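Local coordinates for globin (Chloroflexus aurantiacus, PDB 5D1V), which binds heme as a group II truncated hemoglobin and probably binds or carries oxygen, at residues E8-E13 / E103-V108. Residues are numbered along the deposited sequence; the frame is centred on the assembly and turned at random.
Sequences EQIGGE and EPARSV
The CG2 methyl of I10 meets the CB methyl of A105 at 3.4 Å, closer than two methyls normally pack. Both side chains set out toward each other, and both residues are buried. In I10 a chi1 of 74° tucks the bulkier CG1 branch over the backbone and swings CG2 opposite the carbonyl carbon; this short branch, rather than CD1, touches the alanine. Q9 adds a looser touch at the exposed margin: its chain, extended beyond CG, reaches the same A105 methyl with its amide end, so that this methyl receives both residues.

The contact joins the end of helix 6-9 to the beginning of helix 105-119, the last helix of this truncated globin, about 14 Å from the heme when measured from the side chain of I10. A105 and V108 also touch I6, so the short N-terminal helix rests on this last helix through more than one residue.

Hydrogen bonds shape each partner separately. G11, with positive phi (103°), ends helix 6-9 in a Schellman motif, and its N bonds to E8 O at 3.1 Å; G12 then occupies the N-cap position of helix 13-28. On the other segment, a cis peptide bond precedes P104. E103 folds back over the first turn, where its OE2 takes a 2.6 Å bond from S107 OG on the syn side, 17° out of the carboxylate plane, and a weak one from S107 N. V108 N bonds to P104 O at 3.3 Å.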
loop_
_atom_site.group_PDB
_atom_site.type_symbol
_atom_site.label_atom_id
_atom_site.label_comp_id
_atom_site.label_asym_id
_atom_site.label_seq_id
_atom_site.Cartn_x
_atom_site.Cartn_y
_atom_site.Cartn_z
ATOM N N GLU A 8 13.045 13.569 -16.939
ATOM C CA GLU A 8 14.515 13.633 -16.929
ATOM C C GLU A 8 15.058 13.062 -15.634
ATOM O O GLU A 8 16.021 12.296 -15.639
ATOM C CB GLU A 8 15.009 15.076 -17.086
ATOM C CG GLU A 8 14.513 15.825 -18.320
ATOM C CD GLU A 8 14.891 17.318 -18.299
ATOM O OE1 GLU A 8 16.102 17.620 -18.401
ATOM O OE2 GLU A 8 13.983 18.182 -18.173
ATOM N N GLN A 9 14.434 13.442 -14.522
ATOM C CA GLN A 9 14.934 13.072 -13.195
ATOM C C GLN A 9 15.012 11.571 -12.992
ATOM O O GLN A 9 15.892 11.076 -12.306
ATOM C CB GLN A 9 14.052 13.651 -12.112
ATOM C CG GLN A 9 14.224 15.146 -11.887
ATOM C CD GLN A 9 13.114 15.711 -11.028
ATOM O OE1 GLN A 9 12.415 16.640 -11.436
ATOM N NE2 GLN A 9 12.930 15.142 -9.837
ATOM N N ILE A 10 14.079 10.833 -13.572
ATOM C CA ILE A 10 14.013 9.406 -13.287
ATOM C C ILE A 10 14.710 8.583 -14.379
ATOM O O ILE A 10 14.715 7.361 -14.301
ATOM C CB ILE A 10 12.530 8.932 -13.061
ATOM C CG1 ILE A 10 11.725 8.854 -14.368
ATOM C CG2 ILE A 10 11.823 9.829 -12.015
ATOM C CD1 ILE A 10 10.400 8.118 -14.188
ATOM N N GLY A 11 15.320 9.244 -15.368
ATOM C CA GLY A 11 16.094 8.537 -16.384
ATOM C C GLY A 11 15.415 8.374 -17.737
ATOM O O GLY A 11 15.879 7.632 -18.613
ATOM N N GLY A 12 14.301 9.062 -17.915
ATOM C CA GLY A 12 13.668 9.123 -19.218
ATOM C C GLY A 12 12.969 7.857 -19.702
ATOM O O GLY A 12 12.469 7.036 -18.922
ATOM N N GLU A 13 12.942 7.725 -21.024
ATOM C CA GLU A 13 12.168 6.679 -21.726
ATOM C C GLU A 13 12.451 5.286 -21.200
ATOM O O GLU A 13 11.553 4.465 -20.991
ATOM C CB GLU A 13 12.485 6.722 -23.226
ATOM C CG GLU A 13 11.731 5.683 -24.044
ATOM C CD GLU A 13 11.868 5.872 -25.539
ATOM O OE1 GLU A 13 12.787 6.588 -25.966
ATOM O OE2 GLU A 13 11.045 5.300 -26.288
ATOM N N GLU A 103 13.409 8.803 -5.147
ATOM C CA GLU A 103 12.715 9.898 -4.471
ATOM C C GLU A 103 13.492 11.181 -4.750
ATOM O O GLU A 103 14.702 11.135 -4.977
ATOM C CB GLU A 103 12.632 9.636 -2.968
ATOM C CG GLU A 103 11.865 8.404 -2.598
ATOM C CD GLU A 103 10.380 8.620 -2.663
ATOM O OE1 GLU A 103 9.610 7.676 -2.370
ATOM O OE2 GLU A 103 9.976 9.743 -3.003
ATOM N N PRO A 104 12.813 12.337 -4.735
ATOM C CA PRO A 104 11.390 12.604 -4.508
ATOM C C PRO A 104 10.478 12.364 -5.724
ATOM O O PRO A 104 9.247 12.415 -5.592
ATOM C CB PRO A 104 11.384 14.085 -4.119
ATOM C CG PRO A 104 12.575 14.653 -4.837
ATOM C CD PRO A 104 13.603 13.579 -4.829
ATOM N N ALA A 105 11.060 12.090 -6.878
ATOM C CA ALA A 105 10.268 11.986 -8.093
ATOM C C ALA A 105 9.216 10.895 -7.943
ATOM O O ALA A 105 8.087 11.065 -8.387
ATOM C CB ALA A 105 11.160 11.705 -9.285
ATOM N N ARG A 106 9.602 9.756 -7.356
ATOM C CA ARG A 106 8.661 8.653 -7.156
ATOM C C ARG A 106 7.420 9.098 -6.399
ATOM O O ARG A 106 6.299 8.664 -6.704
ATOM C CB ARG A 106 9.303 7.496 -6.392
ATOM C CG ARG A 106 8.383 6.268 -6.267
ATOM C CD ARG A 106 8.767 5.373 -5.072
ATOM N NE ARG A 106 10.033 4.671 -5.286
ATOM C CZ ARG A 106 10.441 3.607 -4.590
ATOM N NH1 ARG A 106 9.686 3.093 -3.619
ATOM N NH2 ARG A 106 11.612 3.051 -4.872
ATOM N N SER A 107 7.603 9.948 -5.391
ATOM C CA SER A 107 6.473 10.435 -4.596
ATOM C C SER A 107 5.516 11.276 -5.424
ATOM O O SER A 107 4.304 11.187 -5.257
ATOM C CB SER A 107 6.945 11.264 -3.409
ATOM O OG SER A 107 7.513 10.452 -2.386
ATOM N N VAL A 108 6.071 12.099 -6.306
ATOM C CA VAL A 108 5.242 12.946 -7.187
ATOM C C VAL A 108 4.371 12.052 -8.067
ATOM O O VAL A 108 3.178 12.292 -8.226
ATOM C CB VAL A 108 6.098 13.906 -8.066
ATOM C CG1 VAL A 108 5.201 14.686 -9.042
ATOM C CG2 VAL A 108 6.926 14.887 -7.197
#